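Local coordinates for glutaredoxin family protein (Xanthomonas campestris, PDB 1TTZ) that is of unknown function but belongs to the glutaredoxin family and, with its thioredoxin-like fold and CxxC pattern, may act in thiol-disulfide exchange, at residues 4-9 against 38-43; 16-21 against 27-32; 49-54 against 61-66. All coordinates share one frame; numbering follows the deposited sequence.

Contact 1 of 3, residues 4-9 against 38-43; sequences TLYQRD and AALESA
Arg8 sets CG between its own backbone N and carbonyl carbon (chi1 67°) and then bends at chi3, which swings the guanidinium across to Glu41, whose chain folds at chi2 to meet it. The resulting salt bridge joins the loop just after strand 3-7 to helix 38-44, tying the end of the first strand to the helix that follows strand 29-33 at the protein surface. Arg8 NH1 reaches Glu41 OE1 at 2.9 Å in a nearly straight bond, 172° at the hydrogen. The oxygen lies in the guanidinium plane and is approached on its syn side, somewhat out of the carboxylate plane; the two flat groups are turned 26° from each other. Arg8 NH2 stays 3.5 Å from Glu41 OE1 and bonds to the carbonyl of Gly45 instead. Two residues back, on the strand, the Tyr6 side chain crosses that of Leu40 at about a right angle, with Tyr6 CE2 3.9 Å from Leu40 CD2. A large ring and a branched aliphatic chain suit this partly exposed seam, where Tyr6 also stacks with Tyr44. Arginine, long and rich in donors, links the loop to Glu41 and to the backbone at Gly45, while touching the CxxC residues, a possible redox site.

Contact 2 of 3, residues 16-21 against 27-32; sequences QAVEAL and GAFFSV
This is apolar helix-on-strand packing within the beta-alpha-beta unit formed by strand 3-7, helix 12-23 and strand 29-33, the right-handed crossover that opens a thioredoxin-like fold. No hydrogen bond joins the two segments; three side chains carry the contact. Phe29 points from the edge strand toward the helix; its CG sits between the backbone N and the carbonyl carbon (chi1 74°), which directs the ring at the helix and turns one face to Leu21 CD1. A flat aromatic suits the place because it offers a broad face to the helix while its partly exposed position lies at the margin of the core. The helix answers with branched aliphatic residues one turn apart. Val18 CG1 comes obliquely to the ring, 4.4 Å from Phe29 CZ, a looser touch than the one made by Leu21. Buried Leu21 is directed at the strand, and its two branches share the work: CD1 serves Phe29, whereas CD2 goes to Leu51. Beside them Leu3 touches both Leu21 and Phe29, continuing the hydrophobic layer onto the neighbouring strand. Leu21 CB also comes within 4.1 Å of Phe29 CE1. The CH-pi contact is centred almost exactly: Leu21 CD1 stands 3.6 Å from the centroid of the Phe29 ring, only 3° off its normal.

Contact 3 of 3, residues 49-54 against 61-66; sequences PVLRDP and WPFDAP
Trp61 opens the second segment by donating its backbone N to the carbonyl of Pro49, a cis-proline just before strand 50-52 and beside the possible CxxC site, as in thioredoxin-like folds. The bond from Trp61 N to Pro49 O measures 3.1 Å and is noticeably bent at the hydrogen (136°), although the donor sits nearly in line with the C=O. Trp61 carries its indole anti to the backbone N (chi1 -177°), bringing CB and the CG-CD2-CE3 side of the indole obliquely against Pro49 CG and CD: Pro49 CG is 3.6 Å from Trp61 CE3. Proline suits this place because it readily adopts the cis peptide and offers a compact apolar surface, which also touches Leu13 and Ala17 of helix 12-23. Pro62 follows through a second cis peptide, its CB over one face of the indole, toward the rim. Phe63 then turns back into the core, its ring covered on one face by Trp61 CE3, 3.8 Å above the plane and over the centre. Buried Leu51 crosses Phe63 at about a right angle, its CD1 3.8 Å from Phe63 CZ. Asp64, a good N-cap residue, begins helix 65-73: its OD1 accepts a hydrogen bond from Arg67 N.

How the contacts relate
From the N terminus, strand 3-7 supplies one side of contact 1, and the chain returns to complete it only at helix 38-44. Inside that long loop lies contact 2, nested between helix 12-23 and strand 29-33. Contact 3 opens after contact 1 has closed and spans the hairpin of strands 50-52 and 58-60 to reach the loop leading into helix 65-73, so it stands in series with the others. Strand 3-7 lies centrally between 29-33 and 50-52: Leu5 N probably hydrogen-bonds to Phe30 O, and Tyr6 N to Val50 O. Contacts 2 and 3 merge on one side of the sheet, where Ala17 meets Pro49 and Phe63.

Contact 1 of 3, residues 4-9 against 38-43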
ATOM      1  N   THR A   4      -1.165   3.190  -5.558  1.00  6.53           N
ATOM      2  CA  THR A   4      -0.879   1.838  -6.005  1.00  4.82           C
ATOM      3  C   THR A   4      -0.618   1.047  -4.735  1.00  4.19           C
ATOM      4  O   THR A   4       0.270   1.392  -3.957  1.00  3.77           O
ATOM      5  CB  THR A   4       0.389   1.760  -6.890  1.00  5.38           C
ATOM      6  OG1 THR A   4       0.267   2.660  -7.995  1.00  6.10           O
ATOM      7  CG2 THR A   4       0.582   0.348  -7.415  1.00  7.92           C
ATOM      8  N   LEU A   5      -1.405   0.005  -4.508  1.00  2.52           N
ATOM      9  CA  LEU A   5      -1.206  -0.823  -3.332  1.00  3.41           C
ATOM     10  C   LEU A   5      -0.561  -2.138  -3.735  1.00  4.80           C
ATOM     11  O   LEU A   5      -1.201  -2.990  -4.354  1.00  4.81           O
ATOM     12  CB  LEU A   5      -2.535  -1.116  -2.620  1.00  2.42           C
ATOM     13  CG  LEU A   5      -2.387  -2.104  -1.446  1.00  1.38           C
ATOM     14  CD1 LEU A   5      -1.655  -1.418  -0.293  1.00  1.00           C
ATOM     15  CD2 LEU A   5      -3.754  -2.602  -0.976  1.00  1.00           C
ATOM     16  N   TYR A   6       0.715  -2.296  -3.410  1.00  5.03           N
ATOM     17  CA  TYR A   6       1.388  -3.536  -3.719  1.00  8.03           C
ATOM     18  C   TYR A   6       1.047  -4.508  -2.596  1.00  9.24           C
ATOM     19  O   TYR A   6       1.236  -4.206  -1.415  1.00  8.31           O
ATOM     20  CB  TYR A   6       2.906  -3.331  -3.815  1.00  6.05           C
ATOM     21  CG  TYR A   6       3.314  -2.513  -5.013  1.00  6.40           C
ATOM     22  CD1 TYR A   6       3.571  -1.148  -4.897  1.00  8.88           C
ATOM     23  CD2 TYR A   6       3.408  -3.097  -6.275  1.00  5.85           C
ATOM     24  CE1 TYR A   6       3.916  -0.379  -6.020  1.00  8.92           C
ATOM     25  CE2 TYR A   6       3.753  -2.339  -7.399  1.00  7.23           C
ATOM     26  CZ  TYR A   6       4.006  -0.985  -7.262  1.00  7.99           C
ATOM     27  OH  TYR A   6       4.363  -0.241  -8.363  1.00  9.56           O
ATOM     28  N   GLN A   7       0.509  -5.661  -2.966  1.00 10.05           N
ATOM     29  CA  GLN A   7       0.159  -6.675  -1.988  1.00 12.73           C
ATOM     30  C   GLN A   7       0.322  -8.066  -2.573  1.00 13.78           C
ATOM     31  O   GLN A   7       0.657  -8.223  -3.746  1.00 11.59           O
ATOM     32  CB  GLN A   7      -1.279  -6.476  -1.490  1.00 14.45           C
ATOM     33  CG  GLN A   7      -2.375  -6.574  -2.545  1.00 14.99           C
ATOM     34  CD  GLN A   7      -3.771  -6.406  -1.953  1.00 12.58           C
ATOM     35  OE1 GLN A   7      -4.152  -7.110  -1.018  1.00  8.35           O
ATOM     36  NE2 GLN A   7      -4.541  -5.470  -2.501  1.00 13.00           N
ATOM     37  N   ARG A   8       0.119  -9.079  -1.742  1.00 15.97           N
ATOM     38  CA  ARG A   8       0.220 -10.455  -2.199  1.00 19.17           C
ATOM     39  C   ARG A   8      -1.080 -11.132  -1.806  1.00 20.00           C
ATOM     40  O   ARG A   8      -1.770 -10.672  -0.894  1.00 19.24           O
ATOM     41  CB  ARG A   8       1.410 -11.175  -1.542  1.00 19.54           C
ATOM     42  CG  ARG A   8       1.244 -11.383  -0.045  1.00 20.82           C
ATOM     43  CD  ARG A   8       2.169 -12.458   0.522  1.00 23.87           C
ATOM     44  NE  ARG A   8       3.577 -12.070   0.549  1.00 24.46           N
ATOM     45  CZ  ARG A   8       4.433 -12.267  -0.448  1.00 26.99           C
ATOM     46  NH1 ARG A   8       4.027 -12.855  -1.569  1.00 26.50           N
ATOM     47  NH2 ARG A   8       5.700 -11.885  -0.320  1.00 26.07           N
ATOM     48  N   ASP A   9      -1.422 -12.215  -2.495  1.00 23.14           N
ATOM     49  CA  ASP A   9      -2.649 -12.944  -2.190  1.00 25.86           C
ATOM     50  C   ASP A   9      -2.543 -13.685  -0.863  1.00 24.60           C
ATOM     51  O   ASP A   9      -1.455 -14.080  -0.445  1.00 24.61           O
ATOM     52  CB  ASP A   9      -2.973 -13.944  -3.303  1.00 29.26           C
ATOM     53  CG  ASP A   9      -3.512 -13.273  -4.549  1.00 33.78           C
ATOM     54  OD1 ASP A   9      -4.557 -12.596  -4.446  1.00 36.06           O
ATOM     55  OD2 ASP A   9      -2.895 -13.421  -5.628  1.00 36.89           O
ATOM     56  N   ALA A  38       8.568 -11.954 -10.392  1.00 24.59           N
ATOM     57  CA  ALA A  38       9.845 -12.080  -9.701  1.00 21.98           C
ATOM     58  C   ALA A  38      10.410 -10.731  -9.276  1.00 19.35           C
ATOM     59  O   ALA A  38      10.862 -10.579  -8.144  1.00 18.99           O
ATOM     60  CB  ALA A  38      10.848 -12.809 -10.586  1.00 21.27           C
ATOM     61  N   ALA A  39      10.369  -9.752 -10.175  1.00 16.13           N
ATOM     62  CA  ALA A  39      10.889  -8.423  -9.875  1.00 15.45           C
ATOM     63  C   ALA A  39      10.148  -7.752  -8.713  1.00 15.69           C
ATOM     64  O   ALA A  39      10.771  -7.170  -7.818  1.00 14.69           O
ATOM     65  CB  ALA A  39      10.820  -7.547 -11.118  1.00 14.57           C
ATOM     66  N   LEU A  40       8.819  -7.828  -8.728  1.00 13.42           N
ATOM     67  CA  LEU A  40       8.022  -7.231  -7.665  1.00 12.12           C
ATOM     68  C   LEU A  40       8.207  -8.018  -6.374  1.00 11.18           C
ATOM     69  O   LEU A  40       8.197  -7.452  -5.281  1.00  8.23           O
ATOM     70  CB  LEU A  40       6.544  -7.204  -8.057  1.00 12.16           C
ATOM     71  CG  LEU A  40       6.195  -6.227  -9.180  1.00 13.52           C
ATOM     72  CD1 LEU A  40       4.720  -6.342  -9.532  1.00 13.92           C
ATOM     73  CD2 LEU A  40       6.531  -4.803  -8.731  1.00 14.00           C
ATOM     74  N   GLU A  41       8.375  -9.329  -6.507  1.00 10.60           N
ATOM     75  CA  GLU A  41       8.575 -10.184  -5.345  1.00 11.13           C
ATOM     76  C   GLU A  41       9.852  -9.815  -4.602  1.00  8.83           C
ATOM     77  O   GLU A  41       9.859  -9.730  -3.377  1.00  6.66           O
ATOM     78  CB  GLU A  41       8.653 -11.657  -5.765  1.00 14.11           C
ATOM     79  CG  GLU A  41       7.394 -12.448  -5.483  1.00 20.36           C
ATOM     80  CD  GLU A  41       7.132 -12.626  -3.997  1.00 23.46           C
ATOM     81  OE1 GLU A  41       6.028 -13.089  -3.638  1.00 27.98           O
ATOM     82  OE2 GLU A  41       8.024 -12.313  -3.186  1.00 27.72           O
ATOM     83  N   SER A  42      10.932  -9.595  -5.346  1.00  6.30           N
ATOM     84  CA  SER A  42      12.209  -9.263  -4.721  1.00  8.18           C
ATOM     85  C   SER A  42      12.206  -7.858  -4.130  1.00  6.83           C
ATOM     86  O   SER A  42      12.833  -7.609  -3.097  1.00  6.16           O
ATOM     87  CB  SER A  42      13.350  -9.396  -5.732  1.00  6.88           C
ATOM     88  OG  SER A  42      13.276  -8.382  -6.715  1.00 17.90           O
ATOM     89  N   ALA A  43      11.484  -6.952  -4.780  1.00  6.66           N
ATOM     90  CA  ALA A  43      11.399  -5.569  -4.337  1.00  8.59           C
ATOM     91  C   ALA A  43      10.429  -5.343  -3.179  1.00  9.21           C
ATOM     92  O   ALA A  43      10.695  -4.513  -2.313  1.00  9.28           O
ATOM     93  CB  ALA A  43      11.007  -4.670  -5.513  1.00  7.10           C
TER

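Contact 2 of 3, residues 16-21 against 27-32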
ATOM      1  N   GLN A  16      -5.708  -5.722   5.795  1.00  8.28           N
ATOM      2  CA  GLN A  16      -5.785  -4.611   6.740  1.00  7.45           C
ATOM      3  C   GLN A  16      -5.427  -3.288   6.070  1.00  8.07           C
ATOM      4  O   GLN A  16      -5.965  -2.241   6.428  1.00  6.07           O
ATOM      5  CB  GLN A  16      -4.848  -4.836   7.923  1.00  6.75           C
ATOM      6  CG  GLN A  16      -5.214  -5.999   8.824  1.00  9.40           C
ATOM      7  CD  GLN A  16      -4.250  -6.135   9.994  1.00 10.22           C
ATOM      8  OE1 GLN A  16      -4.430  -5.511  11.042  1.00 13.87           O
ATOM      9  NE2 GLN A  16      -3.208  -6.930   9.809  1.00 10.64           N
ATOM     10  N   ALA A  17      -4.506  -3.333   5.108  1.00  7.35           N
ATOM     11  CA  ALA A  17      -4.113  -2.122   4.394  1.00  5.91           C
ATOM     12  C   ALA A  17      -5.336  -1.642   3.617  1.00  6.59           C
ATOM     13  O   ALA A  17      -5.621  -0.451   3.553  1.00  6.98           O
ATOM     14  CB  ALA A  17      -2.967  -2.414   3.441  1.00  4.62           C
ATOM     15  N   VAL A  18      -6.062  -2.584   3.032  1.00  6.50           N
ATOM     16  CA  VAL A  18      -7.254  -2.242   2.276  1.00  6.63           C
ATOM     17  C   VAL A  18      -8.243  -1.477   3.164  1.00  7.31           C
ATOM     18  O   VAL A  18      -8.840  -0.492   2.729  1.00  4.45           O
ATOM     19  CB  VAL A  18      -7.933  -3.512   1.718  1.00  7.24           C
ATOM     20  CG1 VAL A  18      -9.247  -3.149   1.024  1.00  5.71           C
ATOM     21  CG2 VAL A  18      -6.993  -4.208   0.736  1.00  5.68           C
ATOM     22  N   GLU A  19      -8.405  -1.922   4.409  1.00  8.13           N
ATOM     23  CA  GLU A  19      -9.321  -1.263   5.334  1.00  7.24           C
ATOM     24  C   GLU A  19      -8.785   0.103   5.747  1.00  8.47           C
ATOM     25  O   GLU A  19      -9.558   1.038   5.971  1.00  6.94           O
ATOM     26  CB  GLU A  19      -9.549  -2.123   6.579  1.00  6.75           C
ATOM     27  CG  GLU A  19     -10.036  -3.529   6.274  1.00  9.25           C
ATOM     28  CD  GLU A  19     -10.708  -4.203   7.462  1.00 14.16           C
ATOM     29  OE1 GLU A  19     -10.179  -4.119   8.591  1.00 13.15           O
ATOM     30  OE2 GLU A  19     -11.768  -4.832   7.262  1.00 17.44           O
ATOM     31  N   ALA A  20      -7.463   0.219   5.853  1.00  8.09           N
ATOM     32  CA  ALA A  20      -6.846   1.485   6.228  1.00  7.64           C
ATOM     33  C   ALA A  20      -7.139   2.516   5.138  1.00  7.83           C
ATOM     34  O   ALA A  20      -7.367   3.687   5.426  1.00  7.49           O
ATOM     35  CB  ALA A  20      -5.345   1.309   6.397  1.00  7.28           C
ATOM     36  N   LEU A  21      -7.122   2.073   3.881  1.00  6.93           N
ATOM     37  CA  LEU A  21      -7.408   2.963   2.764  1.00  5.88           C
ATOM     38  C   LEU A  21      -8.837   3.477   2.836  1.00  5.41           C
ATOM     39  O   LEU A  21      -9.107   4.619   2.489  1.00  4.61           O
ATOM     40  CB  LEU A  21      -7.179   2.234   1.438  1.00  5.04           C
ATOM     41  CG  LEU A  21      -5.688   2.064   1.126  1.00  3.27           C
ATOM     42  CD1 LEU A  21      -5.474   0.897   0.186  1.00  3.35           C
ATOM     43  CD2 LEU A  21      -5.151   3.364   0.544  1.00  1.68           C
ATOM     44  N   GLY A  27      -8.124   8.342  -1.540  1.00 11.72           N
ATOM     45  CA  GLY A  27      -8.933   8.337  -2.745  1.00 14.13           C
ATOM     46  C   GLY A  27      -8.988   6.994  -3.450  1.00 13.29           C
ATOM     47  O   GLY A  27      -9.166   5.938  -2.838  1.00 11.74           O
ATOM     48  N   ALA A  28      -8.831   7.051  -4.764  1.00 11.44           N
ATOM     49  CA  ALA A  28      -8.844   5.860  -5.591  1.00  8.72           C
ATOM     50  C   ALA A  28      -7.503   5.170  -5.445  1.00  6.40           C
ATOM     51  O   ALA A  28      -6.490   5.818  -5.222  1.00  7.33           O
ATOM     52  CB  ALA A  28      -9.068   6.251  -7.053  1.00  7.24           C
ATOM     53  N   PHE A  29      -7.498   3.851  -5.542  1.00  5.98           N
ATOM     54  CA  PHE A  29      -6.248   3.116  -5.480  1.00  6.23           C
ATOM     55  C   PHE A  29      -6.417   1.842  -6.290  1.00  7.16           C
ATOM     56  O   PHE A  29      -7.535   1.340  -6.436  1.00  5.83           O
ATOM     57  CB  PHE A  29      -5.852   2.779  -4.038  1.00  5.38           C
ATOM     58  CG  PHE A  29      -6.662   1.682  -3.416  1.00  4.44           C
ATOM     59  CD1 PHE A  29      -7.853   1.966  -2.745  1.00  4.93           C
ATOM     60  CD2 PHE A  29      -6.233   0.358  -3.494  1.00  5.16           C
ATOM     61  CE1 PHE A  29      -8.605   0.942  -2.156  1.00  2.97           C
ATOM     62  CE2 PHE A  29      -6.979  -0.675  -2.909  1.00  5.59           C
ATOM     63  CZ  PHE A  29      -8.166  -0.379  -2.239  1.00  5.28           C
ATOM     64  N   PHE A  30      -5.314   1.333  -6.828  1.00  5.61           N
ATOM     65  CA  PHE A  30      -5.361   0.102  -7.606  1.00  8.03           C
ATOM     66  C   PHE A  30      -4.345  -0.873  -7.042  1.00  8.69           C
ATOM     67  O   PHE A  30      -3.218  -0.495  -6.726  1.00  8.01           O
ATOM     68  CB  PHE A  30      -5.048   0.383  -9.077  1.00  6.56           C
ATOM     69  CG  PHE A  30      -6.091   1.205  -9.760  1.00  9.82           C
ATOM     70  CD1 PHE A  30      -7.381   0.695  -9.951  1.00  8.68           C
ATOM     71  CD2 PHE A  30      -5.804   2.501 -10.188  1.00  7.45           C
ATOM     72  CE1 PHE A  30      -8.375   1.467 -10.559  1.00  9.72           C
ATOM     73  CE2 PHE A  30      -6.791   3.280 -10.794  1.00 10.66           C
ATOM     74  CZ  PHE A  30      -8.077   2.762 -10.979  1.00 10.28           C
ATOM     75  N   SER A  31      -4.750  -2.127  -6.917  1.00  7.44           N
ATOM     76  CA  SER A  31      -3.879  -3.160  -6.388  1.00  7.81           C
ATOM     77  C   SER A  31      -3.019  -3.808  -7.460  1.00  7.79           C
ATOM     78  O   SER A  31      -3.461  -4.027  -8.583  1.00  8.92           O
ATOM     79  CB  SER A  31      -4.706  -4.259  -5.708  1.00  5.67           C
ATOM     80  OG  SER A  31      -5.232  -3.823  -4.472  1.00  7.85           O
ATOM     81  N   VAL A  32      -1.778  -4.097  -7.097  1.00  8.12           N
ATOM     82  CA  VAL A  32      -0.848  -4.781  -7.974  1.00  7.58           C
ATOM     83  C   VAL A  32      -0.339  -5.931  -7.120  1.00  8.39           C
ATOM     84  O   VAL A  32       0.300  -5.711  -6.096  1.00  8.99           O
ATOM     85  CB  VAL A  32       0.337  -3.884  -8.394  1.00  5.87           C
ATOM     86  CG1 VAL A  32       1.367  -4.708  -9.168  1.00  8.20           C
ATOM     87  CG2 VAL A  32      -0.150  -2.752  -9.264  1.00  4.88           C
TER

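Contact 3 of 3, residues 49-54 against 61-66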
ATOM      1  N   PRO A  49       2.009  -5.215   2.913  1.00  4.11           N
ATOM      2  CA  PRO A  49       1.511  -4.226   1.954  1.00  5.09           C
ATOM      3  C   PRO A  49       2.305  -2.920   1.927  1.00  6.98           C
ATOM      4  O   PRO A  49       2.736  -2.415   2.968  1.00  6.67           O
ATOM      5  CB  PRO A  49       0.075  -4.009   2.411  1.00  4.45           C
ATOM      6  CG  PRO A  49       0.213  -4.124   3.905  1.00  4.76           C
ATOM      7  CD  PRO A  49       1.072  -5.359   4.041  1.00  5.04           C
ATOM      8  N   VAL A  50       2.479  -2.377   0.726  1.00  6.62           N
ATOM      9  CA  VAL A  50       3.201  -1.125   0.529  1.00  6.09           C
ATOM     10  C   VAL A  50       2.380  -0.205  -0.369  1.00  4.94           C
ATOM     11  O   VAL A  50       1.886  -0.629  -1.411  1.00  4.06           O
ATOM     12  CB  VAL A  50       4.570  -1.363  -0.147  1.00  7.45           C
ATOM     13  CG1 VAL A  50       5.219  -0.031  -0.495  1.00  6.67           C
ATOM     14  CG2 VAL A  50       5.478  -2.163   0.772  1.00  6.26           C
ATOM     15  N   LEU A  51       2.226   1.046   0.045  1.00  6.36           N
ATOM     16  CA  LEU A  51       1.475   2.027  -0.734  1.00  7.11           C
ATOM     17  C   LEU A  51       2.436   2.951  -1.474  1.00  7.38           C
ATOM     18  O   LEU A  51       3.432   3.400  -0.908  1.00  7.11           O
ATOM     19  CB  LEU A  51       0.583   2.867   0.180  1.00  6.16           C
ATOM     20  CG  LEU A  51      -0.853   2.391   0.384  1.00 11.54           C
ATOM     21  CD1 LEU A  51      -1.476   3.163   1.535  1.00 12.64           C
ATOM     22  CD2 LEU A  51      -1.661   2.589  -0.906  1.00  8.06           C
ATOM     23  N   ARG A  52       2.142   3.238  -2.737  1.00  6.67           N
ATOM     24  CA  ARG A  52       3.000   4.118  -3.520  1.00  7.12           C
ATOM     25  C   ARG A  52       2.122   5.169  -4.199  1.00  6.75           C
ATOM     26  O   ARG A  52       1.086   4.832  -4.772  1.00  4.95           O
ATOM     27  CB  ARG A  52       3.756   3.292  -4.569  1.00  7.64           C
ATOM     28  CG  ARG A  52       4.762   4.065  -5.413  1.00  8.79           C
ATOM     29  CD  ARG A  52       5.268   3.198  -6.559  1.00 10.48           C
ATOM     30  NE  ARG A  52       6.166   3.915  -7.462  1.00 13.94           N
ATOM     31  CZ  ARG A  52       7.477   4.041  -7.275  1.00 16.13           C
ATOM     32  NH1 ARG A  52       8.211   4.711  -8.151  1.00 20.30           N
ATOM     33  NH2 ARG A  52       8.057   3.488  -6.218  1.00 14.62           N
ATOM     34  N   ASP A  53       2.510   6.440  -4.123  1.00  7.92           N
ATOM     35  CA  ASP A  53       1.708   7.471  -4.766  1.00  7.57           C
ATOM     36  C   ASP A  53       2.299   7.882  -6.110  1.00  8.79           C
ATOM     37  O   ASP A  53       3.385   7.443  -6.480  1.00  8.37           O
ATOM     38  CB  ASP A  53       1.523   8.691  -3.841  1.00  7.79           C
ATOM     39  CG  ASP A  53       2.800   9.483  -3.620  1.00  6.96           C
ATOM     40  OD1 ASP A  53       3.806   9.237  -4.313  1.00  6.98           O
ATOM     41  OD2 ASP A  53       2.781  10.372  -2.741  1.00  6.15           O
ATOM     42  N   PRO A  54       1.582   8.722  -6.868  1.00 12.42           N
ATOM     43  CA  PRO A  54       2.068   9.169  -8.179  1.00 14.54           C
ATOM     44  C   PRO A  54       3.496   9.716  -8.160  1.00 16.95           C
ATOM     45  O   PRO A  54       4.273   9.467  -9.082  1.00 18.20           O
ATOM     46  CB  PRO A  54       1.038  10.224  -8.581  1.00 14.18           C
ATOM     47  CG  PRO A  54      -0.230   9.686  -7.976  1.00 12.83           C
ATOM     48  CD  PRO A  54       0.235   9.263  -6.595  1.00 10.81           C
ATOM     49  N   TRP A  61       4.049  -1.091   5.394  1.00  7.62           N
ATOM     50  CA  TRP A  61       3.291  -1.578   6.533  1.00  6.93           C
ATOM     51  C   TRP A  61       4.275  -1.640   7.706  1.00  7.51           C
ATOM     52  O   TRP A  61       5.468  -1.879   7.505  1.00  7.42           O
ATOM     53  CB  TRP A  61       2.749  -2.974   6.232  1.00  7.25           C
ATOM     54  CG  TRP A  61       1.890  -3.502   7.331  1.00  9.36           C
ATOM     55  CD1 TRP A  61       2.245  -4.392   8.300  1.00  7.71           C
ATOM     56  CD2 TRP A  61       0.531  -3.142   7.591  1.00  8.84           C
ATOM     57  NE1 TRP A  61       1.184  -4.609   9.152  1.00 10.55           N
ATOM     58  CE2 TRP A  61       0.118  -3.852   8.737  1.00  9.08           C
ATOM     59  CE3 TRP A  61      -0.381  -2.281   6.964  1.00  8.56           C
ATOM     60  CZ2 TRP A  61      -1.173  -3.730   9.269  1.00  7.95           C
ATOM     61  CZ3 TRP A  61      -1.665  -2.158   7.496  1.00  8.93           C
ATOM     62  CH2 TRP A  61      -2.046  -2.877   8.634  1.00  7.43           C
ATOM     63  N   PRO A  62       3.799  -1.429   8.944  1.00  7.44           N
ATOM     64  CA  PRO A  62       2.422  -1.140   9.340  1.00  6.68           C
ATOM     65  C   PRO A  62       2.029   0.333   9.278  1.00  6.00           C
ATOM     66  O   PRO A  62       2.858   1.229   9.440  1.00  5.30           O
ATOM     67  CB  PRO A  62       2.382  -1.648  10.771  1.00  7.96           C
ATOM     68  CG  PRO A  62       3.717  -1.198  11.279  1.00  5.54           C
ATOM     69  CD  PRO A  62       4.652  -1.604  10.140  1.00  8.49           C
ATOM     70  N   PHE A  63       0.745   0.561   9.040  1.00  5.71           N
ATOM     71  CA  PHE A  63       0.183   1.898   9.024  1.00  6.20           C
ATOM     72  C   PHE A  63      -1.305   1.857   9.338  1.00  6.76           C
ATOM     73  O   PHE A  63      -2.050   1.068   8.758  1.00  6.92           O
ATOM     74  CB  PHE A  63       0.421   2.617   7.684  1.00  3.51           C
ATOM     75  CG  PHE A  63       0.053   1.815   6.453  1.00  5.02           C
ATOM     76  CD1 PHE A  63       1.050   1.224   5.676  1.00  2.58           C
ATOM     77  CD2 PHE A  63      -1.274   1.724   6.028  1.00  3.56           C
ATOM     78  CE1 PHE A  63       0.736   0.563   4.483  1.00  5.68           C
ATOM     79  CE2 PHE A  63      -1.607   1.063   4.837  1.00  4.74           C
ATOM     80  CZ  PHE A  63      -0.596   0.483   4.061  1.00  2.38           C
ATOM     81  N   ASP A  64      -1.728   2.686  10.285  1.00  6.31           N
ATOM     82  CA  ASP A  64      -3.139   2.766  10.643  1.00  7.64           C
ATOM     83  C   ASP A  64      -3.744   3.969   9.922  1.00  8.96           C
ATOM     84  O   ASP A  64      -3.033   4.695   9.218  1.00  8.37           O
ATOM     85  CB  ASP A  64      -3.312   2.909  12.157  1.00 10.19           C
ATOM     86  CG  ASP A  64      -2.491   4.043  12.737  1.00 11.51           C
ATOM     87  OD1 ASP A  64      -2.200   5.006  11.995  1.00 11.08           O
ATOM     88  OD2 ASP A  64      -2.150   3.974  13.939  1.00 13.30           O
ATOM     89  N   ALA A  65      -5.045   4.184  10.102  1.00  7.33           N
ATOM     90  CA  ALA A  65      -5.736   5.291   9.448  1.00  8.21           C
ATOM     91  C   ALA A  65      -5.059   6.647   9.631  1.00  8.40           C
ATOM     92  O   ALA A  65      -4.862   7.381   8.663  1.00  9.60           O
ATOM     93  CB  ALA A  65      -7.178   5.363   9.929  1.00  8.86           C
ATOM     94  N   PRO A  66      -4.698   7.010  10.875  1.00  8.55           N
ATOM     95  CA  PRO A  66      -4.049   8.313  11.036  1.00  8.17           C
ATOM     96  C   PRO A  66      -2.683   8.462  10.352  1.00  9.28           C
ATOM     97  O   PRO A  66      -2.351   9.534   9.847  1.00  8.72           O
ATOM     98  CB  PRO A  66      -3.975   8.484  12.557  1.00  8.99           C
ATOM     99  CG  PRO A  66      -4.006   7.087  13.080  1.00 11.65           C
ATOM    100  CD  PRO A  66      -5.010   6.412  12.184  1.00  7.70           C
TER